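Local atomic coordinates of transglutaminase elicitor (Phytophthora sojae, PDB entry 3TW5), a protein that probably forms isopeptide cross-links between glutamine side chains and primary amines such as lysine, as a transglutaminase, and probably acts as an elicitor of plant defence. Residues A[140-145]-A[289-294]; A[153-158]-A[282-287]; A[278-283]-A[293-298]. The protein carries 1 engineered substitution. One frame throughout, in Å; residues are numbered along the deposited sequence.

Interaction 1: residues A[140-145]-A[289-294]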
ATOM      1  N   GLU A 140      15.150   3.191  -1.173  1.00 44.18           N
ATOM      2  CA  GLU A 140      15.369   1.975  -0.389  1.00 44.68           C
ATOM      3  C   GLU A 140      16.729   1.958   0.302  1.00 45.16           C
ATOM      4  O   GLU A 140      17.739   2.279  -0.325  1.00 45.21           O
ATOM      5  CB  GLU A 140      15.220   0.724  -1.259  1.00 44.58           C
ATOM      6  CG  GLU A 140      15.258  -0.579  -0.459  1.00 44.63           C
ATOM      7  CD  GLU A 140      15.305  -1.817  -1.324  1.00 44.63           C
ATOM      8  OE1 GLU A 140      14.649  -2.815  -0.959  1.00 44.59           O
ATOM      9  OE2 GLU A 140      16.002  -1.801  -2.360  1.00 44.82           O
ATOM     10  N   PRO A 141      16.754   1.591   1.600  1.00 45.71           N
ATOM     11  CA  PRO A 141      18.009   1.308   2.285  1.00 46.30           C
ATOM     12  C   PRO A 141      18.728   0.161   1.584  1.00 46.98           C
ATOM     13  O   PRO A 141      18.115  -0.877   1.318  1.00 47.13           O
ATOM     14  CB  PRO A 141      17.557   0.865   3.680  1.00 46.12           C
ATOM     15  CG  PRO A 141      16.229   1.457   3.861  1.00 45.89           C
ATOM     16  CD  PRO A 141      15.598   1.495   2.510  1.00 45.71           C
ATOM     17  N   LYS A 142      20.007   0.351   1.272  1.00 47.87           N
ATOM     18  CA  LYS A 142      20.761  -0.654   0.526  1.00 48.78           C
ATOM     19  C   LYS A 142      21.648  -1.513   1.431  1.00 49.28           C
ATOM     20  O   LYS A 142      21.512  -2.740   1.457  1.00 49.42           O
ATOM     21  CB  LYS A 142      21.588  -0.008  -0.593  1.00 48.77           C
ATOM     22  CG  LYS A 142      21.883  -0.950  -1.758  1.00 49.18           C
ATOM     23  CD  LYS A 142      23.128  -0.541  -2.536  1.00 49.74           C
ATOM     24  CE  LYS A 142      22.849   0.569  -3.546  1.00 50.09           C
ATOM     25  NZ  LYS A 142      24.112   1.058  -4.175  1.00 50.26           N
ATOM     26  N   CYS A 143      22.544  -0.870   2.176  1.00 49.95           N
ATOM     27  CA  CYS A 143      23.511  -1.592   2.999  1.00 50.75           C
ATOM     28  C   CYS A 143      23.610  -1.004   4.422  1.00 50.62           C
ATOM     29  O   CYS A 143      23.216   0.145   4.636  1.00 50.73           O
ATOM     30  CB  CYS A 143      24.872  -1.633   2.287  1.00 51.07           C
ATOM     31  SG  CYS A 143      25.690  -0.036   2.136  1.00 52.87           S
ATOM     32  N   PRO A 144      24.121  -1.795   5.397  1.00 50.62           N
ATOM     33  CA  PRO A 144      24.111  -1.413   6.820  1.00 50.57           C
ATOM     34  C   PRO A 144      24.794  -0.085   7.150  1.00 50.55           C
ATOM     35  O   PRO A 144      25.703   0.343   6.436  1.00 50.48           O
ATOM     36  CB  PRO A 144      24.861  -2.566   7.497  1.00 50.56           C
ATOM     37  CG  PRO A 144      24.664  -3.720   6.596  1.00 50.49           C
ATOM     38  CD  PRO A 144      24.697  -3.142   5.213  1.00 50.57           C
ATOM     39  N   VAL A 145      24.338   0.551   8.230  1.00 50.62           N
ATOM     40  CA  VAL A 145      24.888   1.823   8.708  1.00 50.72           C
ATOM     41  C   VAL A 145      25.182   1.748  10.206  1.00 50.78           C
ATOM     42  O   VAL A 145      24.306   1.399  11.003  1.00 50.79           O
ATOM     43  CB  VAL A 145      23.920   3.008   8.448  1.00 50.68           C
ATOM     44  CG1 VAL A 145      24.539   4.327   8.906  1.00 50.71           C
ATOM     45  CG2 VAL A 145      23.549   3.089   6.984  1.00 50.72           C
ATOM     46  N   LEU A 289      16.695  -4.736  -1.752  1.00 43.43           N
ATOM     47  CA  LEU A 289      15.988  -5.634  -2.667  1.00 43.67           C
ATOM     48  C   LEU A 289      15.772  -5.065  -4.071  1.00 43.91           C
ATOM     49  O   LEU A 289      15.708  -5.819  -5.042  1.00 43.99           O
ATOM     50  CB  LEU A 289      14.643  -6.052  -2.065  1.00 43.51           C
ATOM     51  CG  LEU A 289      14.632  -6.662  -0.659  1.00 43.52           C
ATOM     52  CD1 LEU A 289      13.217  -6.692  -0.112  1.00 43.37           C
ATOM     53  CD2 LEU A 289      15.245  -8.058  -0.632  1.00 43.48           C
ATOM     54  N   VAL A 290      15.651  -3.743  -4.176  1.00 44.30           N
ATOM     55  CA  VAL A 290      15.403  -3.094  -5.467  1.00 44.68           C
ATOM     56  C   VAL A 290      16.662  -3.057  -6.339  1.00 45.02           C
ATOM     57  O   VAL A 290      16.613  -3.443  -7.513  1.00 45.17           O
ATOM     58  CB  VAL A 290      14.781  -1.675  -5.302  1.00 44.53           C
ATOM     59  CG1 VAL A 290      14.718  -0.937  -6.638  1.00 44.33           C
ATOM     60  CG2 VAL A 290      13.394  -1.773  -4.686  1.00 44.37           C
ATOM     61  N   SER A 291      17.783  -2.615  -5.766  1.00 45.33           N
ATOM     62  CA  SER A 291      19.051  -2.550  -6.502  1.00 45.73           C
ATOM     63  C   SER A 291      19.632  -3.936  -6.807  1.00 45.82           C
ATOM     64  O   SER A 291      20.461  -4.076  -7.707  1.00 45.92           O
ATOM     65  CB  SER A 291      20.078  -1.685  -5.763  1.00 45.75           C
ATOM     66  OG  SER A 291      20.471  -2.283  -4.539  1.00 46.33           O
ATOM     67  N   SER A 292      19.190  -4.947  -6.056  1.00 45.97           N
ATOM     68  CA  SER A 292      19.559  -6.344  -6.308  1.00 46.21           C
ATOM     69  C   SER A 292      18.837  -6.927  -7.519  1.00 46.31           C
ATOM     70  O   SER A 292      19.323  -7.871  -8.145  1.00 46.55           O
ATOM     71  CB  SER A 292      19.221  -7.219  -5.098  1.00 46.12           C
ATOM     72  OG  SER A 292      19.951  -6.836  -3.952  1.00 46.67           O
ATOM     73  N   GLY A 293      17.670  -6.371  -7.833  1.00 46.33           N
ATOM     74  CA  GLY A 293      16.749  -6.996  -8.775  1.00 46.35           C
ATOM     75  C   GLY A 293      15.928  -8.051  -8.053  1.00 46.39           C
ATOM     76  O   GLY A 293      15.068  -8.702  -8.649  1.00 46.56           O
ATOM     77  N   GLN A 294      16.194  -8.198  -6.756  1.00 46.28           N
ATOM     78  CA  GLN A 294      15.516  -9.168  -5.904  1.00 46.30           C
ATOM     79  C   GLN A 294      14.061  -8.777  -5.618  1.00 46.19           C
ATOM     80  O   GLN A 294      13.284  -9.583  -5.096  1.00 46.21           O
ATOM     81  CB  GLN A 294      16.298  -9.339  -4.599  1.00 46.30           C
ATOM     82  CG  GLN A 294      16.195 -10.726  -3.981  1.00 46.70           C
ATOM     83  CD  GLN A 294      17.174 -10.941  -2.836  1.00 47.04           C
ATOM     84  OE1 GLN A 294      18.090 -10.142  -2.622  1.00 47.15           O
ATOM     85  NE2 GLN A 294      16.984 -12.030  -2.094  1.00 47.02           N
TER
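The irregular chain at 140-142 passes the start of a short, weakly bonded helix around 289-292, with the CA atoms of Glu-140 and Val-290 7.2 Å apart. The Glu-140 side chain crosses the gap. With CG trans to the backbone N (chi1 -173°) and the chain extended beyond it, the carboxylate meets the amides that open the helix, where N-H groups have no earlier helical carbonyl to pair with. OE2 receives the N-H of Val-290 at 2.7 Å through its syn lone pair, a fairly straight bond of 160°; OE1 takes a weak bond from Leu-289 N at 2.9 Å. A glutamate suits this place because it has the length to reach both amides, and its negative charge probably gains from the partial positive charge of the helix start. OE1 also forms a salt bridge with Lys-158. Nearer the surface, the aliphatic part of Lys-142 lies by Ser-291, CG to OG at 3.4 Å. The disulfide of Cys-143 goes to Cys-365, just past the end of helix 352-364, and Pro-141 touches both that helix, at Leu-359 and Ser-362, and helix 154-167.

Interaction 2: residues A[153-158]-A[282-287]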
ATOM      1  N   GLN A 153      20.538  -2.368  10.248  1.00 44.54           N
ATOM      2  CA  GLN A 153      20.341  -3.108   9.011  1.00 44.08           C
ATOM      3  C   GLN A 153      19.345  -2.361   8.123  1.00 43.70           C
ATOM      4  O   GLN A 153      18.502  -1.623   8.635  1.00 43.65           O
ATOM      5  CB  GLN A 153      19.843  -4.525   9.311  1.00 44.16           C
ATOM      6  CG  GLN A 153      20.821  -5.392  10.115  1.00 44.22           C
ATOM      7  CD  GLN A 153      22.141  -5.643   9.396  1.00 44.22           C
ATOM      8  OE1 GLN A 153      23.210  -5.578  10.001  1.00 44.24           O
ATOM      9  NE2 GLN A 153      22.071  -5.931   8.102  1.00 44.14           N
ATOM     10  N   PRO A 154      19.447  -2.529   6.787  1.00 43.35           N
ATOM     11  CA  PRO A 154      18.464  -1.918   5.891  1.00 42.98           C
ATOM     12  C   PRO A 154      17.034  -2.195   6.342  1.00 42.54           C
ATOM     13  O   PRO A 154      16.172  -1.320   6.259  1.00 42.56           O
ATOM     14  CB  PRO A 154      18.748  -2.604   4.556  1.00 42.93           C
ATOM     15  CG  PRO A 154      20.211  -2.847   4.594  1.00 43.15           C
ATOM     16  CD  PRO A 154      20.541  -3.171   6.032  1.00 43.33           C
ATOM     17  N   MET A 155      16.810  -3.405   6.840  1.00 42.00           N
ATOM     18  CA  MET A 155      15.517  -3.811   7.361  1.00 41.53           C
ATOM     19  C   MET A 155      15.109  -3.028   8.616  1.00 41.25           C
ATOM     20  O   MET A 155      13.946  -2.651   8.760  1.00 41.28           O
ATOM     21  CB  MET A 155      15.530  -5.310   7.642  1.00 41.50           C
ATOM     22  CG  MET A 155      14.186  -5.887   7.965  1.00 41.35           C
ATOM     23  SD  MET A 155      13.029  -5.618   6.621  1.00 41.76           S
ATOM     24  CE  MET A 155      11.594  -6.334   7.375  1.00 41.86           C
ATOM     25  N   ASP A 156      16.063  -2.792   9.515  1.00 40.76           N
ATOM     26  CA  ASP A 156      15.822  -1.983  10.709  1.00 40.28           C
ATOM     27  C   ASP A 156      15.352  -0.581  10.323  1.00 40.01           C
ATOM     28  O   ASP A 156      14.427  -0.035  10.932  1.00 39.92           O
ATOM     29  CB  ASP A 156      17.087  -1.879  11.565  1.00 40.39           C
ATOM     30  CG  ASP A 156      17.438  -3.179  12.272  1.00 40.46           C
ATOM     31  OD1 ASP A 156      16.538  -3.846  12.827  1.00 40.43           O
ATOM     32  OD2 ASP A 156      18.640  -3.518  12.295  1.00 40.91           O
ATOM     33  N   LEU A 157      15.994  -0.014   9.301  1.00 39.44           N
ATOM     34  CA  LEU A 157      15.652   1.315   8.801  1.00 38.93           C
ATOM     35  C   LEU A 157      14.278   1.344   8.141  1.00 38.70           C
ATOM     36  O   LEU A 157      13.558   2.335   8.252  1.00 38.74           O
ATOM     37  CB  LEU A 157      16.727   1.827   7.840  1.00 38.83           C
ATOM     38  CG  LEU A 157      18.144   1.968   8.406  1.00 38.73           C
ATOM     39  CD1 LEU A 157      19.084   2.496   7.349  1.00 38.49           C
ATOM     40  CD2 LEU A 157      18.175   2.863   9.637  1.00 38.66           C
ATOM     41  N   LYS A 158      13.916   0.254   7.468  1.00 38.39           N
ATOM     42  CA  LYS A 158      12.567   0.098   6.919  1.00 38.06           C
ATOM     43  C   LYS A 158      11.512   0.144   8.027  1.00 37.85           C
ATOM     44  O   LYS A 158      10.437   0.712   7.840  1.00 37.74           O
ATOM     45  CB  LYS A 158      12.447  -1.202   6.113  1.00 38.08           C
ATOM     46  CG  LYS A 158      13.197  -1.174   4.791  1.00 38.11           C
ATOM     47  CD  LYS A 158      13.032  -2.462   4.001  1.00 38.04           C
ATOM     48  CE  LYS A 158      13.750  -2.358   2.661  1.00 38.09           C
ATOM     49  NZ  LYS A 158      13.483  -3.517   1.772  1.00 38.05           N
ATOM     50  N   GLU A 282       4.601  -7.867   1.403  1.00 41.86           N
ATOM     51  CA  GLU A 282       5.418  -7.831   2.620  1.00 42.26           C
ATOM     52  C   GLU A 282       6.477  -8.931   2.709  1.00 42.27           C
ATOM     53  O   GLU A 282       6.247 -10.064   2.280  1.00 42.38           O
ATOM     54  CB  GLU A 282       4.518  -7.887   3.862  1.00 42.46           C
ATOM     55  CG  GLU A 282       3.621  -6.657   4.066  1.00 43.32           C
ATOM     56  CD  GLU A 282       2.328  -6.685   3.247  1.00 43.95           C
ATOM     57  OE1 GLU A 282       2.098  -7.651   2.483  1.00 44.21           O
ATOM     58  OE2 GLU A 282       1.533  -5.729   3.370  1.00 44.49           O
ATOM     59  N   THR A 283       7.631  -8.575   3.276  1.00 42.24           N
ATOM     60  CA  THR A 283       8.720  -9.521   3.551  1.00 42.24           C
ATOM     61  C   THR A 283       9.694  -8.971   4.595  1.00 42.23           C
ATOM     62  O   THR A 283       9.848  -7.759   4.732  1.00 42.33           O
ATOM     63  CB  THR A 283       9.511  -9.904   2.267  1.00 42.28           C
ATOM     64  OG1 THR A 283      10.518 -10.875   2.589  1.00 42.18           O
ATOM     65  CG2 THR A 283      10.172  -8.683   1.638  1.00 42.03           C
ATOM     66  N   TYR A 284      10.354  -9.872   5.318  1.00 42.18           N
ATOM     67  CA  TYR A 284      11.364  -9.482   6.301  1.00 41.95           C
ATOM     68  C   TYR A 284      12.791  -9.665   5.771  1.00 42.04           C
ATOM     69  O   TYR A 284      13.762  -9.590   6.528  1.00 41.93           O
ATOM     70  CB  TYR A 284      11.162 -10.249   7.606  1.00 41.79           C
ATOM     71  CG  TYR A 284       9.883  -9.907   8.339  1.00 41.73           C
ATOM     72  CD1 TYR A 284       9.879  -8.982   9.380  1.00 41.58           C
ATOM     73  CD2 TYR A 284       8.676 -10.519   7.999  1.00 41.76           C
ATOM     74  CE1 TYR A 284       8.706  -8.673  10.063  1.00 41.57           C
ATOM     75  CE2 TYR A 284       7.498 -10.215   8.675  1.00 41.66           C
ATOM     76  CZ  TYR A 284       7.521  -9.293   9.704  1.00 41.60           C
ATOM     77  OH  TYR A 284       6.356  -8.993  10.372  1.00 41.73           O
ATOM     78  N   THR A 285      12.908  -9.893   4.465  1.00 42.14           N
ATOM     79  CA  THR A 285      14.204 -10.111   3.826  1.00 42.25           C
ATOM     80  C   THR A 285      15.057  -8.841   3.858  1.00 42.39           C
ATOM     81  O   THR A 285      14.668  -7.797   3.325  1.00 42.46           O
ATOM     82  CB  THR A 285      14.039 -10.615   2.375  1.00 42.25           C
ATOM     83  OG1 THR A 285      13.135 -11.726   2.358  1.00 42.15           O
ATOM     84  CG2 THR A 285      15.379 -11.048   1.791  1.00 42.04           C
ATOM     85  N   ASP A 286      16.222  -8.949   4.491  1.00 42.56           N
ATOM     86  CA  ASP A 286      17.138  -7.820   4.649  1.00 42.67           C
ATOM     87  C   ASP A 286      17.881  -7.512   3.346  1.00 42.65           C
ATOM     88  O   ASP A 286      17.927  -8.344   2.435  1.00 42.73           O
ATOM     89  CB  ASP A 286      18.128  -8.109   5.785  1.00 42.76           C
ATOM     90  CG  ASP A 286      18.815  -6.855   6.311  1.00 43.12           C
ATOM     91  OD1 ASP A 286      18.370  -5.727   5.986  1.00 43.21           O
ATOM     92  OD2 ASP A 286      19.808  -7.004   7.058  1.00 43.31           O
ATOM     93  N   GLY A 287      18.447  -6.311   3.261  1.00 42.64           N
ATOM     94  CA  GLY A 287      19.227  -5.893   2.101  1.00 42.66           C
ATOM     95  C   GLY A 287      18.457  -4.993   1.157  1.00 42.79           C
ATOM     96  O   GLY A 287      17.238  -4.833   1.286  1.00 42.82           O
TER
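Asp-286 OD1 is gripped by two backbone amides: Met-155 N reaches it at 2.9 Å, and Gly-287 N, of the next residue, adds a weak bond at 2.8 Å. The Met-155 amide comes in on the syn side but 33° out of the carboxylate plane. The other oxygen, OD2, offers its syn lone pair to Gln-153 NE2 at 2.7 Å, with the amide and carboxylate planes steeply turned, 77° apart. Asp-286 can serve both because its CG is trans to the backbone N (chi1 -162°), while Gln-153 bends at chi2 to bring NE2 round to OD2. These bonds lie at the N-terminal end of helix 154-167. Gln-153 is the N-cap residue, and its own N-H goes to Asp-156 OD2, the N3-to-N-cap half of a capping box. Pro-154 fits the first helical position, having no N-H that needs a partner; the next amide, Met-155 N, is supplied with an acceptor by a loop far away in the sequence. Further along, Met-155 folds at chi2 and lays its terminal CE 3.3 Å from Tyr-284 CA and obliquely by the tyrosine ring, at 3.7 Å from CD1, a place for a flexible apolar chain. Thr-283 and Thr-285 link their hydroxyls, OG1 to OG1 at 2.8 Å, across the bend of this loop. Gly-287 has a positive phi at which a CB would press on the preceding carbonyl. Lys-158, one turn on, extends away from the helix and carries its NZ to a hydrogen bond with Ala-38 O.

Interaction 3: residues A[278-283]-A[293-298]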
ATOM      1  N   SER A 278       0.002  -4.550 -10.719  1.00 37.54           N
ATOM      2  CA  SER A 278       1.136  -5.199 -10.064  1.00 37.90           C
ATOM      3  C   SER A 278       1.600  -4.404  -8.850  1.00 37.98           C
ATOM      4  O   SER A 278       1.904  -3.217  -8.957  1.00 38.14           O
ATOM      5  CB  SER A 278       2.292  -5.386 -11.049  1.00 37.88           C
ATOM      6  OG  SER A 278       1.845  -6.010 -12.239  1.00 38.45           O
ATOM      7  N   TRP A 279       1.652  -5.066  -7.698  1.00 38.16           N
ATOM      8  CA  TRP A 279       2.047  -4.410  -6.460  1.00 38.30           C
ATOM      9  C   TRP A 279       3.078  -5.206  -5.674  1.00 38.65           C
ATOM     10  O   TRP A 279       3.291  -6.394  -5.927  1.00 38.73           O
ATOM     11  CB  TRP A 279       0.825  -4.130  -5.587  1.00 38.09           C
ATOM     12  CG  TRP A 279       0.092  -5.355  -5.153  1.00 37.78           C
ATOM     13  CD1 TRP A 279       0.366  -6.129  -4.066  1.00 37.78           C
ATOM     14  CD2 TRP A 279      -1.050  -5.941  -5.788  1.00 37.78           C
ATOM     15  NE1 TRP A 279      -0.534  -7.163  -3.980  1.00 37.72           N
ATOM     16  CE2 TRP A 279      -1.413  -7.073  -5.025  1.00 37.64           C
ATOM     17  CE3 TRP A 279      -1.802  -5.620  -6.927  1.00 37.80           C
ATOM     18  CZ2 TRP A 279      -2.495  -7.889  -5.363  1.00 37.63           C
ATOM     19  CZ3 TRP A 279      -2.878  -6.432  -7.264  1.00 37.79           C
ATOM     20  CH2 TRP A 279      -3.213  -7.556  -6.482  1.00 37.79           C
ATOM     21  N   ILE A 280       3.701  -4.534  -4.711  1.00 39.03           N
ATOM     22  CA  ILE A 280       4.729  -5.124  -3.865  1.00 39.37           C
ATOM     23  C   ILE A 280       4.086  -5.679  -2.599  1.00 39.78           C
ATOM     24  O   ILE A 280       3.197  -5.048  -2.031  1.00 39.83           O
ATOM     25  CB  ILE A 280       5.794  -4.071  -3.482  1.00 39.20           C
ATOM     26  CG1 ILE A 280       6.208  -3.228  -4.699  1.00 39.17           C
ATOM     27  CG2 ILE A 280       6.993  -4.726  -2.819  1.00 39.28           C
ATOM     28  CD1 ILE A 280       6.795  -4.009  -5.877  1.00 39.30           C
ATOM     29  N   TYR A 281       4.524  -6.860  -2.165  1.00 40.42           N
ATOM     30  CA  TYR A 281       4.013  -7.438  -0.919  1.00 41.17           C
ATOM     31  C   TYR A 281       5.067  -7.559   0.194  1.00 41.43           C
ATOM     32  O   TYR A 281       6.261  -7.381  -0.048  1.00 41.43           O
ATOM     33  CB  TYR A 281       3.234  -8.743  -1.159  1.00 41.35           C
ATOM     34  CG  TYR A 281       4.047  -9.944  -1.597  1.00 42.03           C
ATOM     35  CD1 TYR A 281       4.465 -10.901  -0.670  1.00 42.43           C
ATOM     36  CD2 TYR A 281       4.368 -10.145  -2.940  1.00 42.27           C
ATOM     37  CE1 TYR A 281       5.198 -12.019  -1.064  1.00 42.82           C
ATOM     38  CE2 TYR A 281       5.100 -11.261  -3.348  1.00 42.74           C
ATOM     39  CZ  TYR A 281       5.514 -12.193  -2.404  1.00 42.93           C
ATOM     40  OH  TYR A 281       6.241 -13.296  -2.797  1.00 43.25           O
ATOM     41  N   GLU A 282       4.601  -7.867   1.403  1.00 41.86           N
ATOM     42  CA  GLU A 282       5.418  -7.831   2.620  1.00 42.26           C
ATOM     43  C   GLU A 282       6.477  -8.931   2.709  1.00 42.27           C
ATOM     44  O   GLU A 282       6.247 -10.064   2.280  1.00 42.38           O
ATOM     45  CB  GLU A 282       4.518  -7.887   3.862  1.00 42.46           C
ATOM     46  CG  GLU A 282       3.621  -6.657   4.066  1.00 43.32           C
ATOM     47  CD  GLU A 282       2.328  -6.685   3.247  1.00 43.95           C
ATOM     48  OE1 GLU A 282       2.098  -7.651   2.483  1.00 44.21           O
ATOM     49  OE2 GLU A 282       1.533  -5.729   3.370  1.00 44.49           O
ATOM     50  N   THR A 283       7.631  -8.575   3.276  1.00 42.24           N
ATOM     51  CA  THR A 283       8.720  -9.521   3.551  1.00 42.24           C
ATOM     52  C   THR A 283       9.694  -8.971   4.595  1.00 42.23           C
ATOM     53  O   THR A 283       9.848  -7.759   4.732  1.00 42.33           O
ATOM     54  CB  THR A 283       9.511  -9.904   2.267  1.00 42.28           C
ATOM     55  OG1 THR A 283      10.518 -10.875   2.589  1.00 42.18           O
ATOM     56  CG2 THR A 283      10.172  -8.683   1.638  1.00 42.03           C
ATOM     57  N   GLY A 293      17.670  -6.371  -7.833  1.00 46.33           N
ATOM     58  CA  GLY A 293      16.749  -6.996  -8.775  1.00 46.35           C
ATOM     59  C   GLY A 293      15.928  -8.051  -8.053  1.00 46.39           C
ATOM     60  O   GLY A 293      15.068  -8.702  -8.649  1.00 46.56           O
ATOM     61  N   GLN A 294      16.194  -8.198  -6.756  1.00 46.28           N
ATOM     62  CA  GLN A 294      15.516  -9.168  -5.904  1.00 46.30           C
ATOM     63  C   GLN A 294      14.061  -8.777  -5.618  1.00 46.19           C
ATOM     64  O   GLN A 294      13.284  -9.583  -5.096  1.00 46.21           O
ATOM     65  CB  GLN A 294      16.298  -9.339  -4.599  1.00 46.30           C
ATOM     66  CG  GLN A 294      16.195 -10.726  -3.981  1.00 46.70           C
ATOM     67  CD  GLN A 294      17.174 -10.941  -2.836  1.00 47.04           C
ATOM     68  OE1 GLN A 294      18.090 -10.142  -2.622  1.00 47.15           O
ATOM     69  NE2 GLN A 294      16.984 -12.030  -2.094  1.00 47.02           N
ATOM     70  N   ILE A 295      13.699  -7.544  -5.974  1.00 46.12           N
ATOM     71  CA  ILE A 295      12.339  -7.021  -5.776  1.00 46.11           C
ATOM     72  C   ILE A 295      11.275  -7.793  -6.574  1.00 46.09           C
ATOM     73  O   ILE A 295      10.100  -7.814  -6.196  1.00 46.15           O
ATOM     74  CB  ILE A 295      12.261  -5.482  -6.066  1.00 46.09           C
ATOM     75  CG1 ILE A 295      10.909  -4.891  -5.637  1.00 46.08           C
ATOM     76  CG2 ILE A 295      12.562  -5.168  -7.536  1.00 46.02           C
ATOM     77  CD1 ILE A 295      10.738  -4.722  -4.136  1.00 45.70           C
ATOM     78  N   ASP A 296      11.700  -8.439  -7.659  1.00 46.06           N
ATOM     79  CA  ASP A 296      10.811  -9.249  -8.493  1.00 45.93           C
ATOM     80  C   ASP A 296      10.170 -10.402  -7.721  1.00 45.65           C
ATOM     81  O   ASP A 296       9.027 -10.766  -7.992  1.00 45.53           O
ATOM     82  CB  ASP A 296      11.554  -9.776  -9.725  1.00 46.20           C
ATOM     83  CG  ASP A 296      11.852  -8.684 -10.742  1.00 46.73           C
ATOM     84  OD1 ASP A 296      11.321  -8.768 -11.872  1.00 47.23           O
ATOM     85  OD2 ASP A 296      12.606  -7.737 -10.416  1.00 47.11           O
ATOM     86  N   LYS A 297      10.904 -10.957  -6.756  1.00 45.33           N
ATOM     87  CA  LYS A 297      10.398 -12.029  -5.890  1.00 45.20           C
ATOM     88  C   LYS A 297       9.201 -11.578  -5.059  1.00 44.74           C
ATOM     89  O   LYS A 297       8.361 -12.393  -4.665  1.00 44.64           O
ATOM     90  CB  LYS A 297      11.496 -12.540  -4.951  1.00 45.51           C
ATOM     91  CG  LYS A 297      12.644 -13.266  -5.642  1.00 46.47           C
ATOM     92  CD  LYS A 297      13.773 -13.582  -4.663  1.00 47.43           C
ATOM     93  CE  LYS A 297      15.038 -14.010  -5.401  1.00 47.98           C
ATOM     94  NZ  LYS A 297      16.198 -14.168  -4.474  1.00 48.52           N
ATOM     95  N   PHE A 298       9.135 -10.273  -4.803  1.00 44.19           N
ATOM     96  CA  PHE A 298       8.113  -9.701  -3.935  1.00 43.53           C
ATOM     97  C   PHE A 298       7.139  -8.808  -4.699  1.00 43.29           C
ATOM     98  O   PHE A 298       6.469  -7.952  -4.116  1.00 43.26           O
ATOM     99  CB  PHE A 298       8.772  -8.966  -2.765  1.00 43.39           C
ATOM    100  CG  PHE A 298       9.844  -9.768  -2.086  1.00 43.07           C
ATOM    101  CD1 PHE A 298       9.516 -10.886  -1.321  1.00 42.91           C
ATOM    102  CD2 PHE A 298      11.182  -9.422  -2.231  1.00 42.86           C
ATOM    103  CE1 PHE A 298      10.508 -11.643  -0.700  1.00 42.79           C
ATOM    104  CE2 PHE A 298      12.181 -10.169  -1.610  1.00 42.78           C
ATOM    105  CZ  PHE A 298      11.842 -11.281  -0.841  1.00 42.77           C
TER
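Thr-283 sets its methyl on the ring of Phe-298: CG2 stands 3.7 Å from the ring centroid, 8° off the normal, a CH-pi contact. While CG2 lies over the ring centre, OG1, trans to the backbone N, lies near CE1 of the same ring, at 3.4 Å. The ring is sandwiched between this methyl and, on the opposite face, CB of neighbouring Lys-297. Tyr-281 takes the rarer rotamer, CG between backbone N and carbonyl carbon (chi1 70°), which lays its ring along the backbone of 297-298, with Phe-298 CB over one face and CE2 3.4 Å from Phe-298 CA. Its OH lies 3.0 Å from Lys-297 O. The end of strand 269-280 is thus joined to the 3-10 turn 294-297 that leads into strand 299-310. The backbones meet where Tyr-281 N gives a hydrogen bond of 3.0 Å to Phe-298 O, and Ile-280 CA brings a CA-H...O contact to that same oxygen at 3.3 Å. Beside it, the branched chain of Ile-280 crosses that of Ile-295 at about a right angle, CG2 to CD1 at 4.0 Å. Beyond the backbone hydrogen bond, most of the surface is apolar and aromatic, and the fit of side-chain shapes probably supplies much of the hold.

Overall arrangement
From the N terminus, residues 140-145 come first, after helix 128-137, and interaction 1 closes a long loop by joining them to helix 289-292. Interaction 2 is nested inside it, bringing the start of helix 154-167 to the loop that follows strand 269-280. Interaction 3 is far more local: it closes the excursion between the antiparallel neighbours 269-280 and 299-310, shares Glu-282 and Thr-283 with interaction 2, and shares Gly-293 and Gln-294 with interaction 1. The connection 281-298 thus links the large sheet to the start of helix 154-167 and the 140-145 loop. Leu-289, lying against Lys-158, Thr-283 and Phe-298, connects all three contacts.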